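Local atomic coordinates of LbpB B-lobe (Moraxella bovis, PDB entry 3UAQ), a protein that probably binds host lactoferrin as the N-lobe of a bacterial surface lipoprotein, lactoferrin binding protein B. Residues P53-V58 against I87-T92; G124-G129 against Y154-G159. One frame throughout, in Å; residues are numbered along the deposited sequence.

Contact 1 of 2, residues P53-V58 against I87-T92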
loop_
_atom_site.group_PDB
_atom_site.type_symbol
_atom_site.label_atom_id
_atom_site.label_comp_id
_atom_site.label_asym_id
_atom_site.label_seq_id
_atom_site.Cartn_x
_atom_site.Cartn_y
_atom_site.Cartn_z
ATOM N N PRO A 53 28.783 3.183 8.559
ATOM C CA PRO A 53 27.839 4.236 8.954
ATOM C C PRO A 53 26.516 3.589 9.367
ATOM O O PRO A 53 25.481 3.790 8.721
ATOM C CB PRO A 53 27.682 5.061 7.670
ATOM C CG PRO A 53 28.939 4.781 6.886
ATOM C CD PRO A 53 29.265 3.353 7.177
ATOM N N VAL A 54 26.563 2.852 10.475
ATOM C CA VAL A 54 25.629 1.751 10.757
ATOM C C VAL A 54 24.309 2.138 11.454
ATOM O O VAL A 54 24.305 2.753 12.523
ATOM C CB VAL A 54 26.353 0.617 11.527
ATOM C CG1 VAL A 54 27.550 1.182 12.300
ATOM C CG2 VAL A 54 25.394 -0.127 12.446
ATOM N N LEU A 55 23.194 1.753 10.832
ATOM C CA LEU A 55 21.865 2.224 11.231
ATOM C C LEU A 55 20.803 1.141 11.332
ATOM O O LEU A 55 21.026 -0.010 10.963
ATOM C CB LEU A 55 21.358 3.249 10.223
ATOM C CG LEU A 55 21.776 4.693 10.426
ATOM C CD1 LEU A 55 22.197 4.896 11.872
ATOM C CD2 LEU A 55 22.901 5.095 9.467
ATOM N N GLY A 56 19.629 1.533 11.810
ATOM C CA GLY A 56 18.448 0.719 11.618
ATOM C C GLY A 56 17.881 1.125 10.271
ATOM O O GLY A 56 17.214 0.342 9.589
ATOM N N SER A 57 18.173 2.361 9.873
ATOM C CA SER A 57 17.381 3.034 8.855
ATOM C C SER A 57 17.770 4.493 8.672
ATOM O O SER A 57 18.293 5.123 9.592
ATOM C CB SER A 57 15.919 2.972 9.270
ATOM O OG SER A 57 15.815 3.072 10.675
ATOM N N VAL A 58 17.512 5.037 7.487
ATOM C CA VAL A 58 17.659 6.479 7.295
ATOM C C VAL A 58 16.637 7.081 6.333
ATOM O O VAL A 58 15.735 6.391 5.817
ATOM C CB VAL A 58 19.096 6.872 6.855
ATOM C CG1 VAL A 58 19.960 7.153 8.075
ATOM C CG2 VAL A 58 19.704 5.780 6.012
ATOM N N ILE A 87 20.370 13.961 6.285
ATOM C CA ILE A 87 19.915 12.579 6.382
ATOM C C ILE A 87 19.577 12.229 7.817
ATOM O O ILE A 87 20.450 11.876 8.610
ATOM C CB ILE A 87 20.954 11.570 5.858
ATOM C CG1 ILE A 87 21.307 11.872 4.402
ATOM C CG2 ILE A 87 20.432 10.147 6.006
ATOM C CD1 ILE A 87 22.297 10.897 3.800
ATOM N N THR A 88 18.296 12.334 8.143
ATOM C CA THR A 88 17.813 11.945 9.456
ATOM C C THR A 88 17.964 10.437 9.612
ATOM O O THR A 88 17.837 9.688 8.638
ATOM C CB THR A 88 16.339 12.347 9.655
ATOM O OG1 THR A 88 15.538 11.172 9.844
ATOM C CG2 THR A 88 15.818 13.138 8.447
ATOM N N THR A 89 18.258 9.998 10.830
ATOM C CA THR A 89 18.339 8.573 11.131
ATOM C C THR A 89 17.019 8.107 11.745
ATOM O O THR A 89 16.350 8.875 12.447
ATOM C CB THR A 89 19.507 8.267 12.087
ATOM O OG1 THR A 89 20.748 8.392 11.380
ATOM C CG2 THR A 89 19.390 6.854 12.658
ATOM N N ALA A 90 16.642 6.859 11.477
ATOM C CA ALA A 90 15.412 6.302 12.037
ATOM C C ALA A 90 15.695 5.194 13.050
ATOM O O ALA A 90 16.450 4.262 12.767
ATOM C CB ALA A 90 14.516 5.788 10.930
ATOM N N HIS A 91 15.083 5.297 14.227
ATOM C CA HIS A 91 15.200 4.249 15.236
ATOM C C HIS A 91 13.888 3.476 15.331
ATOM O O HIS A 91 13.765 2.523 16.106
ATOM C CB HIS A 91 15.579 4.836 16.597
ATOM C CG HIS A 91 16.675 5.859 16.529
ATOM N ND1 HIS A 91 18.008 5.521 16.562
ATOM C CD2 HIS A 91 16.627 7.205 16.438
ATOM C CE1 HIS A 91 18.742 6.620 16.485
ATOM N NE2 HIS A 91 17.924 7.659 16.411
ATOM N N THR A 92 12.913 3.907 14.536
ATOM C CA THR A 92 11.645 3.205 14.386
ATOM C C THR A 92 11.052 3.488 13.007
ATOM O O THR A 92 11.556 4.337 12.267
ATOM C CB THR A 92 10.636 3.599 15.503
ATOM O OG1 THR A 92 9.295 3.350 15.058
ATOM C CG2 THR A 92 10.770 5.070 15.867
#
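V58 and T89 form an antiparallel, non-hydrogen-bonded pair with their CA atoms 4.4 Å apart, and beyond it the two chains diverge, to 6.0 Å between the CA atoms of G56 and H91. A90 N donates to S57 O at 3.0 Å along an almost straight N-H line (177°), although the nitrogen sits well above the plane of that carbonyl, 58° out of it. The V58 side chain lies against three consecutive residues of 87-92. Its CB meets I87 CG2 at 3.6 Å, while its CG1 branch reaches T88 O and, at 3.6 Å, T89 OG1. This single bridge joins strand 57-60 to strand 88-89 at the margin of the antiparallel sheet in the handle region of the N-lobe, a border where K324 of strand 320-326 also touches L55 and V58. T89 crosses L55 at a slant. With OG1 beside the backbone N (chi1 -73°), the methyl is turned anti to that N, which carries CG2 to 3.5 Å from L55 CD1 and within 3.7 Å of S57 O, leaving OG1 to face V58 CG1. On the far side of the A90-S57 bond, A90 CB packs on S57 CB at 3.6 Å. S57 OG also lies near A90 O, but the modelled position of this side chain is uncertain, and a bond there remains doubtful.

Contact 2 of 2, residues G124-G129 against Y154-G159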
loop_
_atom_site.group_PDB
_atom_site.type_symbol
_atom_site.label_atom_id
_atom_site.label_comp_id
_atom_site.label_asym_id
_atom_site.label_seq_id
_atom_site.Cartn_x
_atom_site.Cartn_y
_atom_site.Cartn_z
ATOM N N GLY A 124 11.851 3.205 -0.036
ATOM C CA GLY A 124 11.106 3.873 -1.087
ATOM C C GLY A 124 10.948 5.355 -0.853
ATOM O O GLY A 124 11.871 6.024 -0.385
ATOM N N TRP A 125 9.768 5.868 -1.182
ATOM C CA TRP A 125 9.501 7.287 -1.055
ATOM C C TRP A 125 8.104 7.549 -0.524
ATOM O O TRP A 125 7.312 6.626 -0.334
ATOM C CB TRP A 125 9.678 7.973 -2.409
ATOM C CG TRP A 125 9.090 7.201 -3.555
ATOM C CD1 TRP A 125 9.763 6.406 -4.439
ATOM C CD2 TRP A 125 7.713 7.152 -3.942
ATOM N NE1 TRP A 125 8.892 5.870 -5.357
ATOM C CE2 TRP A 125 7.625 6.311 -5.074
ATOM C CE3 TRP A 125 6.546 7.742 -3.448
ATOM C CZ2 TRP A 125 6.416 6.043 -5.716
ATOM C CZ3 TRP A 125 5.348 7.477 -4.086
ATOM C CH2 TRP A 125 5.292 6.633 -5.207
ATOM N N ILE A 126 7.816 8.825 -0.291
ATOM C CA ILE A 126 6.487 9.259 0.105
ATOM C C ILE A 126 6.429 10.763 -0.060
ATOM O O ILE A 126 7.307 11.466 0.435
ATOM C CB ILE A 126 6.200 8.880 1.566
ATOM C CG1 ILE A 126 4.928 9.563 2.072
ATOM C CG2 ILE A 126 7.392 9.236 2.441
ATOM C CD1 ILE A 126 4.452 9.011 3.400
ATOM N N PHE A 127 5.411 11.259 -0.761
ATOM C CA PHE A 127 5.347 12.685 -1.098
ATOM C C PHE A 127 3.930 13.231 -1.311
ATOM O O PHE A 127 2.984 12.477 -1.574
ATOM C CB PHE A 127 6.162 12.963 -2.362
ATOM C CG PHE A 127 5.503 12.482 -3.621
ATOM C CD1 PHE A 127 4.743 13.345 -4.396
ATOM C CD2 PHE A 127 5.629 11.161 -4.026
ATOM C CE1 PHE A 127 4.124 12.897 -5.563
ATOM C CE2 PHE A 127 5.015 10.707 -5.192
ATOM C CZ PHE A 127 4.261 11.575 -5.961
ATOM N N THR A 128 3.800 14.550 -1.186
ATOM C CA THR A 128 2.614 15.267 -1.644
ATOM C C THR A 128 3.106 16.324 -2.610
ATOM O O THR A 128 4.258 16.773 -2.514
ATOM C CB THR A 128 1.884 15.998 -0.511
ATOM O OG1 THR A 128 2.254 15.437 0.755
ATOM C CG2 THR A 128 0.378 15.882 -0.705
ATOM N N GLY A 129 2.236 16.749 -3.519
ATOM C CA GLY A 129 2.681 17.448 -4.708
ATOM C C GLY A 129 2.781 16.333 -5.731
ATOM O O GLY A 129 1.848 15.526 -5.870
ATOM N N TYR A 154 9.937 12.629 0.742
ATOM C CA TYR A 154 10.991 11.986 1.505
ATOM C C TYR A 154 11.343 10.653 0.875
ATOM O O TYR A 154 10.455 9.946 0.372
ATOM C CB TYR A 154 10.515 11.725 2.932
ATOM C CG TYR A 154 10.386 12.959 3.793
ATOM C CD1 TYR A 154 9.188 13.652 3.881
ATOM C CD2 TYR A 154 11.465 13.424 4.525
ATOM C CE1 TYR A 154 9.072 14.780 4.674
ATOM C CE2 TYR A 154 11.358 14.546 5.323
ATOM C CZ TYR A 154 10.162 15.222 5.397
ATOM O OH TYR A 154 10.069 16.344 6.197
ATOM N N LEU A 155 12.633 10.316 0.903
ATOM C CA LEU A 155 13.081 8.969 0.554
ATOM C C LEU A 155 13.585 8.263 1.806
ATOM O O LEU A 155 14.261 8.865 2.640
ATOM C CB LEU A 155 14.174 8.999 -0.515
ATOM C CG LEU A 155 13.741 8.553 -1.912
ATOM C CD1 LEU A 155 13.417 9.752 -2.773
ATOM C CD2 LEU A 155 14.821 7.721 -2.563
ATOM N N TYR A 156 13.255 6.987 1.944
ATOM C CA TYR A 156 13.551 6.278 3.182
ATOM C C TYR A 156 14.031 4.846 2.964
ATOM O O TYR A 156 13.828 4.248 1.897
ATOM C CB TYR A 156 12.305 6.260 4.070
ATOM C CG TYR A 156 11.153 5.539 3.411
ATOM C CD1 TYR A 156 11.022 4.164 3.518
ATOM C CD2 TYR A 156 10.204 6.228 2.661
ATOM C CE1 TYR A 156 9.975 3.492 2.909
ATOM C CE2 TYR A 156 9.150 5.562 2.048
ATOM C CZ TYR A 156 9.041 4.191 2.175
ATOM O OH TYR A 156 8.000 3.514 1.571
ATOM N N TYR A 157 14.674 4.309 3.995
ATOM C CA TYR A 157 14.867 2.868 4.109
ATOM C C TYR A 157 14.908 2.513 5.594
ATOM O O TYR A 157 15.532 3.211 6.392
ATOM C CB TYR A 157 16.138 2.402 3.384
ATOM C CG TYR A 157 17.295 2.041 4.299
ATOM C CD1 TYR A 157 17.322 0.827 4.986
ATOM C CD2 TYR A 157 18.371 2.903 4.461
ATOM C CE1 TYR A 157 18.385 0.493 5.823
ATOM C CE2 TYR A 157 19.440 2.579 5.293
ATOM C CZ TYR A 157 19.443 1.374 5.971
ATOM O OH TYR A 157 20.501 1.051 6.800
ATOM N N TYR A 158 14.231 1.432 5.959
ATOM C CA TYR A 158 14.153 1.012 7.347
ATOM C C TYR A 158 14.090 -0.502 7.444
ATOM O O TYR A 158 13.747 -1.185 6.476
ATOM C CB TYR A 158 12.925 1.636 8.016
ATOM C CG TYR A 158 12.633 1.115 9.406
ATOM C CD1 TYR A 158 13.496 1.367 10.459
ATOM C CD2 TYR A 158 11.487 0.375 9.664
ATOM C CE1 TYR A 158 13.235 0.894 11.735
ATOM C CE2 TYR A 158 11.215 -0.102 10.937
ATOM C CZ TYR A 158 12.095 0.162 11.970
ATOM O OH TYR A 158 11.841 -0.301 13.241
ATOM N N GLY A 159 14.431 -1.023 8.617
ATOM C CA GLY A 159 14.379 -2.451 8.856
ATOM C C GLY A 159 13.998 -2.770 10.288
ATOM O O GLY A 159 14.465 -2.119 11.222
#
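G124 with Y156 and I126 with Y154 are hydrogen-bonded pairs on either side of the non-hydrogen-bonded pair W125-L155, whose CA atoms are 4.3 Å apart, and the N-to-C directions of 124-128 and 154-159 make an angle of 143°, a twisted antiparallel ladder. Strands 121-128 and 146-159 are neighbours in the sheet of the N-lobe handle region, and the ladder's two faces have different coverings: helix 95-105 packs over I126, Y154 and Y156, while strand 170-184 meets W125 and L155. Four backbone bonds close the ladder, among them G124 N to Y156 O at 3.0 Å and its return, Y156 N to G124 O, at 2.9 Å. On the W125 face, W125 CB rests on L155 CG at 4.1 Å, and the indole itself goes on to the ring of F221. On the helix face, I126 CG2 lies 4.0 Å from Y154 CB where the two side chains slant across each other, and it also approaches the Y156 ring obliquely. The Y154 ring leads away from the strand pair, its hydroxyl making weak bonds to R105 and E101. Y156 does the reverse: with CG set between its own backbone N and carbonyl carbon (chi1 61°), the phenol lies back across the neighbouring strand. G124 CA makes a CH-pi contact over the ring face, 4.1 Å from the centroid, and W125 O meets the ring edge at Y156 CE2, 3.2 Å away.

How the contacts relate
Contacts 1 and 2 are consecutive along the chain, and their centres lie about 13 Å apart in the same antiparallel sheet. Strand 57-60 lies between strands 88-89 and 146-159, and strand 146-159 in turn pairs with 121-128, so the two contacts are separate seams of one sheet, with the pairing of 57-60 and 146-159 between them. They are joined directly: V58 N probably bonds to Y157 O at 2.9 Å, so V58, paired with T89 in contact 1, is tied to the strand that holds G124 in contact 2. A second touch brings T92 C to 3.6 Å from Y158 CE1. Contact 2 is the buried seam, about 9 Å from the chain centre to its own centre, against about 16 Å for the partly buried contact 1.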